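Local coordinates for repeat Five Residue (Rfr) protein or pentapeptide repeat protein (PDB 2O6W) that is of unknown function but folds into a cyanobacterial pentapeptide-repeat beta helix, whose successive coils stack on one another, at residues N102-N107 / N120-G125. Residues are numbered along the deposited sequence; the frame is centred on the assembly and turned at random.
Sequences NLQGAN and NANLRG
Asn102 and Asn122 are equivalent residues on consecutive coils of a pentapeptide-repeat beta helix, where the same kind of residue recurs one turn further on and the two segments run in nearly the same direction. Their side chains lie alongside each other with amide planes 14° apart, and ND2 of Asn122 makes a weak hydrogen bond to OD1 of Asn102 (3.0 Å). Both have CG anti to the backbone N, which gives the two amides a common heading. A short amide suits these places because it offers donor and acceptor together: OD1 of Asn102 also accepts a weak bond from the backbone N of Gln104.

Leu103 is buried, and its apolar side chain suits the inside of the coil, where its CD1 lies 4.1 Å from CD1 of Leu123, the two leucines packing side by side. Its backbone N donates to Asn122 O (2.8 Å). Gln104, partly exposed, has the longer, extended chain needed to bring OE1 to the other N-H of Asn122 ND2, at 3.3 Å; this donor is tilted 27° from the carbonyl plane of Gln104, and the two amides are almost perpendicular. Asn122 OD1 meanwhile accepts from Arg124 N, which closes an Asx turn. Were Asn122 an alanine, Asn102 OD1 and Gln104 OE1 would probably lose their common donor, and Arg124 N its acceptor.

Arg124 NH1 bonds weakly to the same OD1 but finds its stronger partner in Glu142, through a salt bridge. At Gly105 the type II turn from Leu103 to Ala106 requires a positive phi (70°), readily adopted by glycine, and Gly125 repeats this conformation on the next coil. A second backbone bond between the coils follows: Gly105 N donates to Arg124 O (2.8 Å), and Gly105 CA makes a C-H...O contact with Gly125 O at 3.5 Å.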
loop_
_atom_site.group_PDB
_atom_site.type_symbol
_atom_site.label_atom_id
_atom_site.label_comp_id
_atom_site.label_asym_id
_atom_site.label_seq_id
_atom_site.Cartn_x
_atom_site.Cartn_y
_atom_site.Cartn_z
ATOM N N ASN A 102 4.489 9.456 -2.736
ATOM C CA ASN A 102 3.713 10.681 -2.702
ATOM C C ASN A 102 2.292 10.311 -2.270
ATOM O O ASN A 102 1.496 9.833 -3.082
ATOM C CB ASN A 102 3.703 11.333 -4.085
ATOM C CG ASN A 102 2.918 12.628 -4.110
ATOM O OD1 ASN A 102 2.513 13.134 -3.065
ATOM N ND2 ASN A 102 2.702 13.174 -5.304
ATOM N N LEU A 103 1.985 10.525 -0.992
ATOM C CA LEU A 103 0.671 10.194 -0.442
ATOM C C LEU A 103 -0.200 11.425 -0.174
ATOM O O LEU A 103 -1.061 11.407 0.704
ATOM C CB LEU A 103 0.844 9.398 0.853
ATOM C CG LEU A 103 1.493 8.018 0.715
ATOM C CD1 LEU A 103 2.326 7.707 1.945
ATOM C CD2 LEU A 103 0.416 6.973 0.516
ATOM N N GLN A 104 0.010 12.482 -0.951
ATOM C CA GLN A 104 -0.746 13.712 -0.779
ATOM C C GLN A 104 -2.254 13.522 -0.845
ATOM O O GLN A 104 -2.796 13.042 -1.840
ATOM C CB GLN A 104 -0.309 14.738 -1.814
ATOM C CG GLN A 104 -0.906 16.111 -1.606
ATOM C CD GLN A 104 -0.257 17.143 -2.505
ATOM O OE1 GLN A 104 0.926 17.482 -2.337
ATOM N NE2 GLN A 104 -1.017 17.639 -3.483
ATOM N N GLY A 105 -2.923 13.905 0.238
ATOM C CA GLY A 105 -4.364 13.787 0.319
ATOM C C GLY A 105 -4.841 12.350 0.414
ATOM O O GLY A 105 -6.035 12.084 0.300
ATOM N N ALA A 106 -3.920 11.418 0.632
ATOM C CA ALA A 106 -4.284 10.011 0.721
ATOM C C ALA A 106 -5.063 9.691 1.984
ATOM O O ALA A 106 -4.861 10.302 3.028
ATOM C CB ALA A 106 -3.039 9.143 0.654
ATOM N N ASN A 107 -5.962 8.725 1.888
ATOM C CA ASN A 107 -6.734 8.332 3.046
ATOM C C ASN A 107 -6.158 7.029 3.609
ATOM O O ASN A 107 -6.248 5.986 2.964
ATOM C CB ASN A 107 -8.200 8.158 2.651
ATOM C CG ASN A 107 -9.043 7.593 3.773
ATOM O OD1 ASN A 107 -8.779 7.845 4.947
ATOM N ND2 ASN A 107 -10.078 6.838 3.416
ATOM N N ASN A 120 11.010 10.182 3.727
ATOM C CA ASN A 120 10.849 11.201 2.703
ATOM C C ASN A 120 9.501 11.168 2.003
ATOM O O ASN A 120 9.313 11.797 0.963
ATOM C CB ASN A 120 11.961 11.070 1.667
ATOM C CG ASN A 120 13.329 11.179 2.288
ATOM O OD1 ASN A 120 13.528 11.972 3.208
ATOM N ND2 ASN A 120 14.278 10.396 1.798
ATOM N N ALA A 121 8.560 10.433 2.571
ATOM C CA ALA A 121 7.248 10.346 1.966
ATOM C C ALA A 121 6.497 11.662 2.157
ATOM O O ALA A 121 6.712 12.372 3.142
ATOM C CB ALA A 121 6.470 9.202 2.584
ATOM N N ASN A 122 5.626 11.986 1.205
ATOM C CA ASN A 122 4.824 13.203 1.276
ATOM C C ASN A 122 3.433 12.900 1.840
ATOM O O ASN A 122 2.617 12.249 1.185
ATOM C CB ASN A 122 4.682 13.835 -0.111
ATOM C CG ASN A 122 3.780 15.063 -0.102
ATOM O OD1 ASN A 122 3.549 15.662 0.954
ATOM N ND2 ASN A 122 3.278 15.451 -1.273
ATOM N N LEU A 123 3.168 13.382 3.052
ATOM C CA LEU A 123 1.886 13.166 3.706
ATOM C C LEU A 123 1.033 14.426 3.814
ATOM O O LEU A 123 0.177 14.523 4.695
ATOM C CB LEU A 123 2.097 12.587 5.105
ATOM C CG LEU A 123 2.418 11.096 5.203
ATOM C CD1 LEU A 123 3.606 10.749 4.328
ATOM C CD2 LEU A 123 2.706 10.755 6.656
ATOM N N ARG A 124 1.261 15.385 2.921
ATOM C CA ARG A 124 0.496 16.629 2.929
ATOM C C ARG A 124 -0.980 16.377 2.682
ATOM O O ARG A 124 -1.352 15.800 1.663
ATOM C CB ARG A 124 1.003 17.589 1.852
ATOM C CG ARG A 124 2.349 18.203 2.131
ATOM C CD ARG A 124 2.703 19.230 1.070
ATOM N NE ARG A 124 4.007 19.829 1.330
ATOM C CZ ARG A 124 5.169 19.266 1.017
ATOM N NH1 ARG A 124 5.202 18.084 0.418
ATOM N NH2 ARG A 124 6.306 19.880 1.323
ATOM N N GLY A 125 -1.819 16.815 3.614
ATOM C CA GLY A 125 -3.249 16.641 3.461
ATOM C C GLY A 125 -3.728 15.220 3.661
ATOM O O GLY A 125 -4.931 14.955 3.617
#